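PDB 6WT6: metazoan TIR-STING fusion from Crassostrea gigas, which joins a TIR domain to a STING ligand-binding domain in a single polypeptide chain. Local coordinates for residues G210-F219 with I346-E357; A231-H239 with S339-C347. One frame throughout, in Å; residues are numbered along the deposited sequence.

Contact 1: residues G210-F219 with I346-E357; sequences GRMSEKLFLF and ICNEIKNQLRKE
K215 reaches back from the corner between the two halves of strand 212-221 to the C-terminal end of helix 341-356. Its CB points toward the helix, and CG already lies 3.6 Å from E357 OE2. CD and CE then run past Q353 OE1. A final bend (chi4 62°) turns NZ into the notch between the two acceptors, where it makes a salt bridge of 2.8 Å to E357 OE2 and a hydrogen bond of 3.1 Å to Q353 OE1, the latter in the plane of the amide carbonyl. E357 OE2 also takes the hydroxyl of S213 on its syn lone pair, 2.8 Å from OG, while K215 comes in on the anti side. The other oxygen, OE1, receives the backbone N of E214 in a nearly straight bond (172°). S213 OG in turn accepts from K215 N, closing an ST turn. Close by, L354 CD2 comes within 3.3 Å of M212 O, which also accepts from R203. Further toward the N-terminal end of 346-357, F217 CZ rests 3.6 Å from Q353 CG, and F219 lies against I346. Three donors thus grip one carboxylate and fix its rotation, and K215 probably helps keep E357 ionised despite nearby E214.

Contact 2: residues A231-H239 with S339-C347; sequences ADESSLIKH and SDAMPRLIC
P343 is the central bump here: its ring, in the first turn of helix 341-356, sits in a hollow formed by S234, L236 and I237 as the chain folds through the type I turn 234-237. CG of the proline lies 3.6 Å from S234 OG, with L236 CB and I237 CG1 as further walls; the I237 side chain crosses that of P343 at about a right angle. Beside it, the methyl end of I237 is the second bump. CD1 drops between M342 and I346, 3.7 Å from M342 CG and 4.2 Å from I346 CD1. M342 leaves the helix with CG anti to its own N (chi1 -177°), then bends at both following torsions, which curls CE back over the side of E233, 3.6 Å from OE1. At the outer end L236 CD1 leans over the carbonyl of S339, near the carboxylate of D340. A water receives the M342 backbone N at 2.8 Å and reaches weakly toward E233 O. V265, on strand 260-266, also touches P343. S234, which opens an ST turn by accepting from L236 N, also donates from OG to S339 O, 2.8 Å away on a lone pair in the carbonyl plane, and so joins the chain ahead of edge strand 238-243 to the start of helix 341-356, the last modelled helix of the STING ligand-binding domain.

Both contacts hold helix 341-356 and share I346, which packs on F219 in contact 1 and on I237 in contact 2; their centres are about 14 Å apart. Contact 1 takes the C-terminal part of the helix to the inner strand 212-221 of the mixed sheet, while contact 2 takes its N-terminal part to the chain leading into edge strand 238-243. Contact 1 is the more buried, with one exposed residue among fourteen that touch; contact 2, with three among ten, lies nearer the surface. In contact 1 aromatic packing gives way to a charged cluster at the helix end. Contact 2 is mostly aliphatic, with a neutral serine-to-carbonyl bond and a water. Together they place the helix against the sheet from its first turn to its C-terminal end.

Contact 1: residues G210-F219 with I346-E357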
loop_
_atom_site.group_PDB
_atom_site.type_symbol
_atom_site.label_atom_id
_atom_site.label_comp_id
_atom_site.label_asym_id
_atom_site.label_seq_id
_atom_site.Cartn_x
_atom_site.Cartn_y
_atom_site.Cartn_z
ATOM N N GLY A 210 27.749 -18.464 20.342
ATOM C CA GLY A 210 27.072 -19.731 20.175
ATOM C C GLY A 210 25.660 -19.775 20.711
ATOM O O GLY A 210 24.952 -20.760 20.464
ATOM N N ARG A 211 25.223 -18.742 21.433
ATOM C CA ARG A 211 23.886 -18.687 22.009
ATOM C C ARG A 211 23.093 -17.494 21.489
ATOM O O ARG A 211 22.157 -17.038 22.153
ATOM C CB ARG A 211 23.969 -18.649 23.536
ATOM C CG ARG A 211 24.663 -19.855 24.153
ATOM C CD ARG A 211 23.830 -21.121 23.998
ATOM N NE ARG A 211 24.508 -22.305 24.525
ATOM C CZ ARG A 211 25.141 -23.203 23.775
ATOM N NH1 ARG A 211 25.182 -23.063 22.457
ATOM N NH2 ARG A 211 25.729 -24.248 24.342
ATOM N N MET A 212 23.447 -16.981 20.311
ATOM C CA MET A 212 22.790 -15.799 19.766
ATOM C C MET A 212 23.018 -15.738 18.262
ATOM O O MET A 212 24.155 -15.855 17.798
ATOM C CB MET A 212 23.313 -14.525 20.431
ATOM C CG MET A 212 22.671 -13.253 19.910
ATOM S SD MET A 212 23.305 -11.794 20.748
ATOM C CE MET A 212 22.087 -10.574 20.265
ATOM N N SER A 213 21.935 -15.553 17.514
ATOM C CA SER A 213 22.011 -15.369 16.076
ATOM C C SER A 213 22.377 -13.925 15.742
ATOM O O SER A 213 22.175 -13.002 16.533
ATOM C CB SER A 213 20.680 -15.739 15.418
ATOM O OG SER A 213 20.609 -15.245 14.088
ATOM N N GLU A 214 22.925 -13.744 14.542
ATOM C CA GLU A 214 23.233 -12.411 14.041
ATOM C C GLU A 214 21.995 -11.635 13.616
ATOM O O GLU A 214 22.048 -10.403 13.553
ATOM C CB GLU A 214 24.179 -12.490 12.842
ATOM C CG GLU A 214 25.492 -13.198 13.088
ATOM C CD GLU A 214 26.332 -13.265 11.827
ATOM O OE1 GLU A 214 25.808 -12.909 10.751
ATOM O OE2 GLU A 214 27.510 -13.670 11.907
ATOM N N LYS A 215 20.894 -12.320 13.316
ATOM C CA LYS A 215 19.777 -11.684 12.638
ATOM C C LYS A 215 18.857 -10.962 13.620
ATOM O O LYS A 215 18.844 -11.226 14.825
ATOM C CB LYS A 215 18.971 -12.712 11.843
ATOM C CG LYS A 215 19.741 -13.397 10.717
ATOM C CD LYS A 215 18.814 -14.286 9.899
ATOM C CE LYS A 215 19.556 -14.999 8.780
ATOM N NZ LYS A 215 20.624 -15.908 9.296
ATOM N N LEU A 216 18.083 -10.028 13.072
ATOM C CA LEU A 216 17.008 -9.366 13.796
ATOM C C LEU A 216 15.722 -10.150 13.561
ATOM O O LEU A 216 15.280 -10.295 12.416
ATOM C CB LEU A 216 16.853 -7.921 13.323
ATOM C CG LEU A 216 15.684 -7.134 13.919
ATOM C CD1 LEU A 216 15.854 -6.982 15.424
ATOM C CD2 LEU A 216 15.545 -5.778 13.243
ATOM N N PHE A 217 15.133 -10.665 14.634
ATOM C CA PHE A 217 13.919 -11.464 14.531
ATOM C C PHE A 217 12.706 -10.543 14.573
ATOM O O PHE A 217 12.527 -9.785 15.532
ATOM C CB PHE A 217 13.869 -12.514 15.640
ATOM C CG PHE A 217 14.841 -13.640 15.438
ATOM C CD1 PHE A 217 14.415 -14.860 14.937
ATOM C CD2 PHE A 217 16.188 -13.468 15.713
ATOM C CE1 PHE A 217 15.307 -15.891 14.734
ATOM C CE2 PHE A 217 17.090 -14.499 15.511
ATOM C CZ PHE A 217 16.647 -15.713 15.022
ATOM N N LEU A 218 11.892 -10.595 13.525
ATOM C CA LEU A 218 10.728 -9.735 13.365
ATOM C C LEU A 218 9.478 -10.576 13.575
ATOM O O LEU A 218 9.254 -11.555 12.854
ATOM C CB LEU A 218 10.717 -9.084 11.983
ATOM C CG LEU A 218 11.927 -8.226 11.615
ATOM C CD1 LEU A 218 11.910 -7.928 10.130
ATOM C CD2 LEU A 218 11.941 -6.935 12.435
ATOM N N PHE A 219 8.669 -10.198 14.558
ATOM C CA PHE A 219 7.565 -11.032 15.011
ATOM C C PHE A 219 6.273 -10.622 14.322
ATOM O O PHE A 219 5.928 -9.436 14.279
ATOM C CB PHE A 219 7.434 -10.969 16.533
ATOM C CG PHE A 219 8.559 -11.659 17.247
ATOM C CD1 PHE A 219 8.486 -13.012 17.536
ATOM C CD2 PHE A 219 9.710 -10.967 17.586
ATOM C CE1 PHE A 219 9.531 -13.653 18.175
ATOM C CE2 PHE A 219 10.756 -11.606 18.227
ATOM C CZ PHE A 219 10.668 -12.950 18.520
ATOM N N ILE A 346 10.740 -19.278 20.079
ATOM C CA ILE A 346 11.887 -18.428 19.768
ATOM C C ILE A 346 13.186 -19.228 19.827
ATOM O O ILE A 346 14.057 -19.079 18.961
ATOM C CB ILE A 346 11.929 -17.214 20.713
ATOM C CG1 ILE A 346 10.658 -16.375 20.567
ATOM C CG2 ILE A 346 13.159 -16.361 20.426
ATOM C CD1 ILE A 346 10.585 -15.197 21.528
ATOM N N CYS A 347 13.341 -20.081 20.848
ATOM C CA CYS A 347 14.522 -20.940 20.931
ATOM C C CYS A 347 14.653 -21.816 19.696
ATOM O O CYS A 347 15.763 -22.057 19.209
ATOM C CB CYS A 347 14.464 -21.814 22.183
ATOM S SG CYS A 347 14.867 -20.976 23.720
ATOM N N ASN A 348 13.530 -22.309 19.177
ATOM C CA ASN A 348 13.578 -23.085 17.946
ATOM C C ASN A 348 14.083 -22.239 16.783
ATOM O O ASN A 348 14.892 -22.707 15.975
ATOM C CB ASN A 348 12.199 -23.661 17.634
ATOM C CG ASN A 348 12.022 -25.068 18.166
ATOM O OD1 ASN A 348 12.536 -26.028 17.588
ATOM N ND2 ASN A 348 11.283 -25.202 19.260
ATOM N N GLU A 349 13.621 -20.990 16.680
ATOM C CA GLU A 349 14.053 -20.143 15.573
ATOM C C GLU A 349 15.510 -19.731 15.719
ATOM O O GLU A 349 16.246 -19.691 14.729
ATOM C CB GLU A 349 13.154 -18.912 15.461
ATOM C CG GLU A 349 11.889 -19.146 14.652
ATOM C CD GLU A 349 12.169 -19.483 13.195
ATOM O OE1 GLU A 349 13.296 -19.228 12.712
ATOM O OE2 GLU A 349 11.252 -20.011 12.530
ATOM N N ILE A 350 15.945 -19.421 16.941
ATOM C CA ILE A 350 17.333 -19.019 17.161
ATOM C C ILE A 350 18.282 -20.149 16.786
ATOM O O ILE A 350 19.304 -19.928 16.123
ATOM C CB ILE A 350 17.535 -18.577 18.622
ATOM C CG1 ILE A 350 16.749 -17.297 18.915
ATOM C CG2 ILE A 350 19.014 -18.379 18.920
ATOM C CD1 ILE A 350 16.869 -16.836 20.347
ATOM N N LYS A 351 17.960 -21.376 17.203
ATOM C CA LYS A 351 18.817 -22.515 16.889
ATOM C C LYS A 351 18.824 -22.809 15.394
ATOM O O LYS A 351 19.860 -23.185 14.835
ATOM C CB LYS A 351 18.365 -23.741 17.683
ATOM C CG LYS A 351 18.549 -23.602 19.186
ATOM C CD LYS A 351 17.976 -24.792 19.939
ATOM C CE LYS A 351 18.209 -24.650 21.435
ATOM N NZ LYS A 351 17.694 -25.818 22.203
ATOM N N ASN A 352 17.679 -22.637 14.729
ATOM C CA ASN A 352 17.623 -22.841 13.286
ATOM C C ASN A 352 18.522 -21.852 12.553
ATOM O O ASN A 352 19.208 -22.216 11.590
ATOM C CB ASN A 352 16.177 -22.721 12.803
ATOM C CG ASN A 352 16.027 -23.020 11.327
ATOM O OD1 ASN A 352 16.369 -24.108 10.867
ATOM N ND2 ASN A 352 15.488 -22.064 10.580
ATOM N N GLN A 353 18.539 -20.595 13.001
ATOM C CA GLN A 353 19.358 -19.594 12.334
ATOM C C GLN A 353 20.840 -19.794 12.624
ATOM O O GLN A 353 21.681 -19.486 11.772
ATOM C CB GLN A 353 18.911 -18.192 12.745
ATOM C CG GLN A 353 17.503 -17.850 12.294
ATOM C CD GLN A 353 17.315 -18.023 10.799
ATOM O OE1 GLN A 353 18.193 -17.673 10.003
ATOM N NE2 GLN A 353 16.171 -18.572 10.407
ATOM N N LEU A 354 21.182 -20.310 13.809
ATOM C CA LEU A 354 22.584 -20.580 14.113
ATOM C C LEU A 354 23.138 -21.699 13.241
ATOM O O LEU A 354 24.325 -21.683 12.896
ATOM C CB LEU A 354 22.749 -20.920 15.594
ATOM C CG LEU A 354 22.652 -19.753 16.581
ATOM C CD1 LEU A 354 22.488 -20.254 18.005
ATOM C CD2 LEU A 354 23.884 -18.869 16.479
ATOM N N ARG A 355 22.299 -22.674 12.877
ATOM C CA ARG A 355 22.716 -23.713 11.941
ATOM C C ARG A 355 23.116 -23.112 10.599
ATOM O O ARG A 355 24.172 -23.440 10.046
ATOM C CB ARG A 355 21.591 -24.731 11.752
ATOM C CG ARG A 355 21.815 -26.063 12.445
ATOM C CD ARG A 355 20.633 -27.005 12.227
ATOM N NE ARG A 355 19.400 -26.483 12.812
ATOM C CZ ARG A 355 19.054 -26.640 14.086
ATOM N NH1 ARG A 355 19.850 -27.305 14.913
ATOM N NH2 ARG A 355 17.915 -26.131 14.535
ATOM N N LYS A 356 22.275 -22.226 10.059
ATOM C CA LYS A 356 22.543 -21.652 8.746
ATOM C C LYS A 356 23.768 -20.747 8.761
ATOM O O LYS A 356 24.479 -20.652 7.754
ATOM C CB LYS A 356 21.318 -20.884 8.258
ATOM C CG LYS A 356 20.067 -21.737 8.146
ATOM C CD LYS A 356 18.852 -20.884 7.831
ATOM C CE LYS A 356 17.626 -21.745 7.591
ATOM N NZ LYS A 356 17.791 -22.596 6.382
ATOM N N GLU A 357 24.034 -20.084 9.884
ATOM C CA GLU A 357 25.202 -19.227 10.033
ATOM C C GLU A 357 26.452 -19.999 10.450
ATOM O O GLU A 357 27.419 -19.387 10.920
ATOM C CB GLU A 357 24.903 -18.114 11.043
ATOM C CG GLU A 357 23.696 -17.272 10.667
ATOM C CD GLU A 357 23.122 -16.499 11.839
ATOM O OE1 GLU A 357 23.846 -16.277 12.834
ATOM O OE2 GLU A 357 21.937 -16.114 11.764
#

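Contact 2: residues A231-H239 with S339-C347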
loop_
_atom_site.group_PDB
_atom_site.type_symbol
_atom_site.label_atom_id
_atom_site.label_comp_id
_atom_site.label_asym_id
_atom_site.label_seq_id
_atom_site.Cartn_x
_atom_site.Cartn_y
_atom_site.Cartn_z
ATOM N N ALA A 231 8.359 -9.410 25.084
ATOM C CA ALA A 231 8.462 -9.984 26.418
ATOM C C ALA A 231 7.131 -9.986 27.161
ATOM O O ALA A 231 7.007 -10.689 28.169
ATOM C CB ALA A 231 9.520 -9.228 27.226
ATOM N N ASP A 232 6.139 -9.225 26.692
ATOM C CA ASP A 232 4.804 -9.281 27.273
ATOM C C ASP A 232 4.099 -10.601 26.997
ATOM O O ASP A 232 3.016 -10.831 27.546
ATOM C CB ASP A 232 3.947 -8.128 26.750
ATOM C CG ASP A 232 4.404 -6.784 27.271
ATOM O OD1 ASP A 232 4.998 -6.755 28.368
ATOM O OD2 ASP A 232 4.172 -5.762 26.591
ATOM N N GLU A 233 4.674 -11.462 26.156
ATOM C CA GLU A 233 4.075 -12.758 25.870
ATOM C C GLU A 233 4.431 -13.811 26.908
ATOM O O GLU A 233 3.722 -14.818 27.015
ATOM C CB GLU A 233 4.509 -13.253 24.489
ATOM C CG GLU A 233 3.679 -12.708 23.343
ATOM C CD GLU A 233 2.350 -13.426 23.192
ATOM O OE1 GLU A 233 2.221 -14.560 23.698
ATOM O OE2 GLU A 233 1.436 -12.851 22.568
ATOM N N SER A 234 5.508 -13.605 27.667
ATOM C CA SER A 234 5.915 -14.572 28.678
ATOM C C SER A 234 6.904 -13.933 29.641
ATOM O O SER A 234 7.837 -13.247 29.209
ATOM C CB SER A 234 6.532 -15.817 28.027
ATOM O OG SER A 234 6.945 -16.762 29.002
ATOM N N SER A 235 6.693 -14.166 30.939
ATOM C CA SER A 235 7.625 -13.688 31.949
ATOM C C SER A 235 8.987 -14.364 31.850
ATOM O O SER A 235 9.943 -13.883 32.471
ATOM C CB SER A 235 7.031 -13.904 33.336
ATOM O OG SER A 235 6.886 -15.291 33.610
ATOM N N LEU A 236 9.101 -15.451 31.083
ATOM C CA LEU A 236 10.379 -16.117 30.868
ATOM C C LEU A 236 11.214 -15.462 29.774
ATOM O O LEU A 236 12.346 -15.898 29.533
ATOM C CB LEU A 236 10.143 -17.592 30.537
ATOM C CG LEU A 236 9.442 -18.375 31.651
ATOM C CD1 LEU A 236 9.084 -19.792 31.208
ATOM C CD2 LEU A 236 10.312 -18.395 32.897
ATOM N N ILE A 237 10.691 -14.434 29.111
ATOM C CA ILE A 237 11.443 -13.639 28.145
ATOM C C ILE A 237 11.924 -12.384 28.862
ATOM O O ILE A 237 11.108 -11.588 29.345
ATOM C CB ILE A 237 10.584 -13.283 26.922
ATOM C CG1 ILE A 237 9.960 -14.545 26.316
ATOM C CG2 ILE A 237 11.411 -12.530 25.890
ATOM C CD1 ILE A 237 8.898 -14.259 25.267
ATOM N N LYS A 238 13.243 -12.203 28.944
ATOM C CA LYS A 238 13.843 -11.189 29.801
ATOM C C LYS A 238 14.524 -10.105 28.979
ATOM O O LYS A 238 15.310 -10.404 28.073
ATOM C CB LYS A 238 14.857 -11.818 30.760
ATOM C CG LYS A 238 14.279 -12.869 31.692
ATOM C CD LYS A 238 15.311 -13.290 32.727
ATOM C CE LYS A 238 14.802 -14.420 33.613
ATOM N NZ LYS A 238 15.764 -14.729 34.714
ATOM N N HIS A 239 14.234 -8.848 29.311
ATOM C CA HIS A 239 14.964 -7.726 28.739
ATOM C C HIS A 239 16.437 -7.808 29.122
ATOM O O HIS A 239 16.772 -8.008 30.293
ATOM C CB HIS A 239 14.366 -6.406 29.227
ATOM C CG HIS A 239 13.376 -5.796 28.285
ATOM N ND1 HIS A 239 12.026 -6.071 28.336
ATOM C CD2 HIS A 239 13.541 -4.912 27.271
ATOM C CE1 HIS A 239 11.403 -5.387 27.392
ATOM N NE2 HIS A 239 12.301 -4.678 26.729
ATOM N N SER A 339 3.479 -20.102 29.661
ATOM C CA SER A 339 4.765 -19.418 29.702
ATOM C C SER A 339 5.833 -20.131 28.885
ATOM O O SER A 339 6.883 -19.541 28.620
ATOM C CB SER A 339 5.236 -19.273 31.148
ATOM O OG SER A 339 4.501 -18.272 31.820
ATOM N N ASP A 340 5.600 -21.383 28.495
ATOM C CA ASP A 340 6.572 -22.141 27.719
ATOM C C ASP A 340 6.411 -21.954 26.220
ATOM O O ASP A 340 7.353 -22.235 25.471
ATOM C CB ASP A 340 6.458 -23.634 28.030
ATOM C CG ASP A 340 6.757 -23.947 29.472
ATOM O OD1 ASP A 340 7.268 -23.055 30.177
ATOM O OD2 ASP A 340 6.475 -25.088 29.903
ATOM N N ALA A 341 5.241 -21.501 25.768
ATOM C CA ALA A 341 4.916 -21.562 24.347
ATOM C C ALA A 341 5.795 -20.616 23.536
ATOM O O ALA A 341 6.485 -21.040 22.601
ATOM C CB ALA A 341 3.432 -21.253 24.144
ATOM N N MET A 342 5.777 -19.329 23.871
ATOM C CA MET A 342 6.545 -18.357 23.097
ATOM C C MET A 342 8.047 -18.558 23.296
ATOM O O MET A 342 8.798 -18.504 22.314
ATOM C CB MET A 342 6.136 -16.923 23.449
ATOM C CG MET A 342 6.838 -15.861 22.621
ATOM S SD MET A 342 6.299 -15.869 20.902
ATOM C CE MET A 342 4.541 -15.637 21.130
ATOM N N PRO A 343 8.537 -18.784 24.524
ATOM C CA PRO A 343 9.961 -19.135 24.669
ATOM C C PRO A 343 10.408 -20.321 23.827
ATOM O O PRO A 343 11.501 -20.277 23.247
ATOM C CB PRO A 343 10.085 -19.424 26.170
ATOM C CG PRO A 343 9.113 -18.498 26.781
ATOM C CD PRO A 343 7.932 -18.492 25.841
ATOM N N ARG A 344 9.602 -21.385 23.743
ATOM C CA ARG A 344 10.017 -22.548 22.965
ATOM C C ARG A 344 10.026 -22.251 21.472
ATOM O O ARG A 344 10.862 -22.789 20.737
ATOM C CB ARG A 344 9.111 -23.743 23.261
ATOM C CG ARG A 344 9.525 -25.019 22.542
ATOM C CD ARG A 344 8.789 -26.238 23.078
ATOM N NE ARG A 344 9.109 -26.505 24.478
ATOM C CZ ARG A 344 8.306 -26.216 25.497
ATOM N NH1 ARG A 344 7.126 -25.650 25.277
ATOM N NH2 ARG A 344 8.684 -26.494 26.739
ATOM N N LEU A 345 9.110 -21.402 21.008
ATOM C CA LEU A 345 9.101 -21.026 19.602
ATOM C C LEU A 345 10.355 -20.240 19.235
ATOM O O LEU A 345 10.985 -20.502 18.205
ATOM C CB LEU A 345 7.844 -20.217 19.292
ATOM C CG LEU A 345 7.866 -19.508 17.937
ATOM C CD1 LEU A 345 7.896 -20.526 16.808
ATOM C CD2 LEU A 345 6.674 -18.577 17.806
ATOM N N ILE A 346 10.740 -19.278 20.079
ATOM C CA ILE A 346 11.887 -18.428 19.768
ATOM C C ILE A 346 13.186 -19.228 19.827
ATOM O O ILE A 346 14.057 -19.079 18.961
ATOM C CB ILE A 346 11.929 -17.214 20.713
ATOM C CG1 ILE A 346 10.658 -16.375 20.567
ATOM C CG2 ILE A 346 13.159 -16.361 20.426
ATOM C CD1 ILE A 346 10.585 -15.197 21.528
ATOM N N CYS A 347 13.341 -20.081 20.848
ATOM C CA CYS A 347 14.522 -20.940 20.931
ATOM C C CYS A 347 14.653 -21.816 19.696
ATOM O O CYS A 347 15.763 -22.057 19.209
ATOM C CB CYS A 347 14.464 -21.814 22.183
ATOM S SG CYS A 347 14.867 -20.976 23.720
HETATM O O HOH W 1 4.542 -18.010 25.948
#